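Side-chain contact in takeout-like protein 1 (Epiphyas postvittana, PDB 3E8T), which probably carries hydrophobic ligands, with ubiquinone-8 bound in a long internal tunnel: residues 169-172 / 173-177. Residues are numbered along the deposited sequence; the frame is centred on the assembly and turned at random.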
ATOM      1  N   GLU A 169      29.008 -15.812   4.182  1.00 15.17           N
ATOM      2  CA  GLU A 169      29.643 -14.638   4.788  1.00 16.66           C
ATOM      3  C   GLU A 169      29.137 -13.352   4.160  1.00 14.11           C
ATOM      4  O   GLU A 169      28.816 -12.387   4.878  1.00 14.64           O
ATOM      5  CB  GLU A 169      31.170 -14.760   4.678  1.00 19.26           C
ATOM      6  CG  GLU A 169      31.967 -13.636   5.295  1.00 23.75           C
ATOM      7  CD  GLU A 169      33.455 -14.017   5.416  1.00 28.13           C
ATOM      8  OE1 GLU A 169      33.831 -15.129   4.985  1.00 35.21           O
ATOM      9  OE2 GLU A 169      34.259 -13.205   5.930  1.00 35.59           O
ATOM     10  N   LEU A 170      29.115 -13.313   2.847  1.00 13.62           N
ATOM     11  CA  LEU A 170      28.646 -12.098   2.169  1.00 13.23           C
ATOM     12  C   LEU A 170      27.161 -11.846   2.394  1.00 11.81           C
ATOM     13  O   LEU A 170      26.729 -10.707   2.581  1.00 11.89           O
ATOM     14  CB  LEU A 170      28.896 -12.186   0.672  1.00 13.56           C
ATOM     15  CG  LEU A 170      30.360 -12.043   0.228  1.00 16.90           C
ATOM     16  CD1 LEU A 170      30.486 -12.438  -1.201  1.00 18.39           C
ATOM     17  CD2 LEU A 170      30.844 -10.627   0.486  1.00 21.67           C
ATOM     18  N   SER A 171      26.373 -12.900   2.365  1.00 11.48           N
ATOM     19  CA  SER A 171      24.956 -12.788   2.655  1.00 11.48           C
ATOM     20  C   SER A 171      24.672 -12.289   4.037  1.00 11.86           C
ATOM     21  O   SER A 171      23.917 -11.322   4.221  1.00 11.30           O
ATOM     22  CB  SER A 171      24.274 -14.130   2.396  1.00 12.35           C
ATOM     23  OG  SER A 171      22.917 -14.045   2.731  1.00 11.74           O
ATOM     24  N   ASP A 172      25.335 -12.853   5.040  1.00 11.75           N
ATOM     25  CA  ASP A 172      25.159 -12.415   6.419  1.00 13.67           C
ATOM     26  C   ASP A 172      25.547 -10.944   6.573  1.00 13.95           C
ATOM     27  O   ASP A 172      24.856 -10.198   7.250  1.00 14.53           O
ATOM     28  CB  ASP A 172      25.962 -13.260   7.408  1.00 14.65           C
ATOM     29  CG  ASP A 172      25.395 -14.667   7.642  1.00 19.88           C
ATOM     30  OD1 ASP A 172      24.231 -14.935   7.306  1.00 20.46           O
ATOM     31  OD2 ASP A 172      26.160 -15.489   8.194  1.00 22.41           O
ATOM     32  N   THR A 173      26.657 -10.565   5.975  1.00 14.22           N
ATOM     33  CA  THR A 173      27.105  -9.170   6.059  1.00 13.30           C
ATOM     34  C   THR A 173      26.062  -8.213   5.448  1.00 11.51           C
ATOM     35  O   THR A 173      25.720  -7.182   6.033  1.00 13.17           O
ATOM     36  CB  THR A 173      28.469  -9.003   5.401  1.00 14.03           C
ATOM     37  OG1 THR A 173      29.406  -9.830   6.110  1.00 17.62           O
ATOM     38  CG2 THR A 173      28.890  -7.533   5.438  1.00 17.78           C
ATOM     39  N   MET A 174      25.476  -8.573   4.316  1.00 11.11           N
ATOM     40  CA  MET A 174      24.471  -7.745   3.657  1.00 11.00           C
ATOM     41  C   MET A 174      23.178  -7.670   4.436  1.00 11.27           C
ATOM     42  O   MET A 174      22.604  -6.611   4.618  1.00 11.13           O
ATOM     43  CB  MET A 174      24.201  -8.251   2.278  1.00 11.50           C
ATOM     44  CG  MET A 174      23.080  -7.560   1.544  1.00 12.75           C
ATOM     45  SD  MET A 174      23.374  -5.766   1.283  1.00 12.67           S
ATOM     46  CE  MET A 174      24.676  -5.873   0.045  1.00 14.31           C
ATOM     47  N   LEU A 175      22.736  -8.804   4.964  1.00 11.49           N
ATOM     48  CA  LEU A 175      21.482  -8.766   5.699  1.00 12.17           C
ATOM     49  C   LEU A 175      21.622  -7.945   6.950  1.00 12.14           C
ATOM     50  O   LEU A 175      20.705  -7.205   7.312  1.00 12.83           O
ATOM     51  CB  LEU A 175      20.991 -10.182   5.947  1.00 13.42           C
ATOM     52  CG  LEU A 175      20.576 -10.960   4.677  1.00 15.45           C
ATOM     53  CD1 LEU A 175      20.270 -12.417   5.030  1.00 19.44           C
ATOM     54  CD2 LEU A 175      19.423 -10.293   3.951  1.00 17.71           C
ATOM     55  N   THR A 176      22.762  -8.051   7.617  1.00 13.35           N
ATOM     56  CA  THR A 176      23.052  -7.219   8.769  1.00 13.62           C
ATOM     57  C   THR A 176      23.040  -5.723   8.371  1.00 12.45           C
ATOM     58  O   THR A 176      22.489  -4.882   9.072  1.00 13.60           O
ATOM     59  CB  THR A 176      24.390  -7.598   9.370  1.00 17.31           C
ATOM     60  OG1 THR A 176      24.358  -8.981   9.804  1.00 20.33           O
ATOM     61  CG2 THR A 176      24.775  -6.657  10.500  1.00 18.95           C
ATOM     62  N   PHE A 177      23.701  -5.409   7.289  1.00 11.49           N
ATOM     63  CA  PHE A 177      23.763  -4.048   6.752  1.00 10.64           C
ATOM     64  C   PHE A 177      22.369  -3.504   6.471  1.00 10.89           C
ATOM     65  O   PHE A 177      22.090  -2.356   6.813  1.00 11.31           O
ATOM     66  CB  PHE A 177      24.638  -4.085   5.499  1.00 11.09           C
ATOM     67  CG  PHE A 177      24.782  -2.779   4.774  1.00 11.02           C
ATOM     68  CD1 PHE A 177      25.729  -1.879   5.171  1.00 13.93           C
ATOM     69  CD2 PHE A 177      24.053  -2.486   3.659  1.00 11.91           C
ATOM     70  CE1 PHE A 177      25.909  -0.742   4.471  1.00 15.32           C
ATOM     71  CE2 PHE A 177      24.242  -1.363   2.976  1.00 12.29           C
ATOM     72  CZ  PHE A 177      25.158  -0.480   3.378  1.00 12.95           C
TER
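L175 lies back along the helix against S171. L175 CB sits 3.6 Å from S171 O, L175 CG comes still nearer at 3.4 Å from the same oxygen, and at the tip L175 CD1 meets S171 OG at 3.9 Å. CG stands beside the backbone N of L175 (chi1 -67°), which turns the branch toward the preceding turn. S171 O also accepts the backbone N-H of L175.

Two threonines repeat one arrangement on the exposed side. T173 OG1 donates to E169 O at 2.9 Å, and that oxygen takes the N-H of T173 as well, the two donors arriving from opposite faces of the carbonyl plane. T176 OG1 bonds D172 O in the same way, also at 2.9 Å. With chi1 at -61° in both, each hydroxyl lies beside its own backbone N and reaches the carbonyl that this N-H already uses. The carboxylate of D172 instead forms a salt bridge with K168, one turn earlier.

M174, the buried member, bends at chi2 and chi3 away from these turns. It packs on L163 and F164, and its side chain lies about 5 Å from the bound ubiquinone-8. Helix 168-180 thus rests through M174 and F177 on strand 106-111 of the antiparallel sheet.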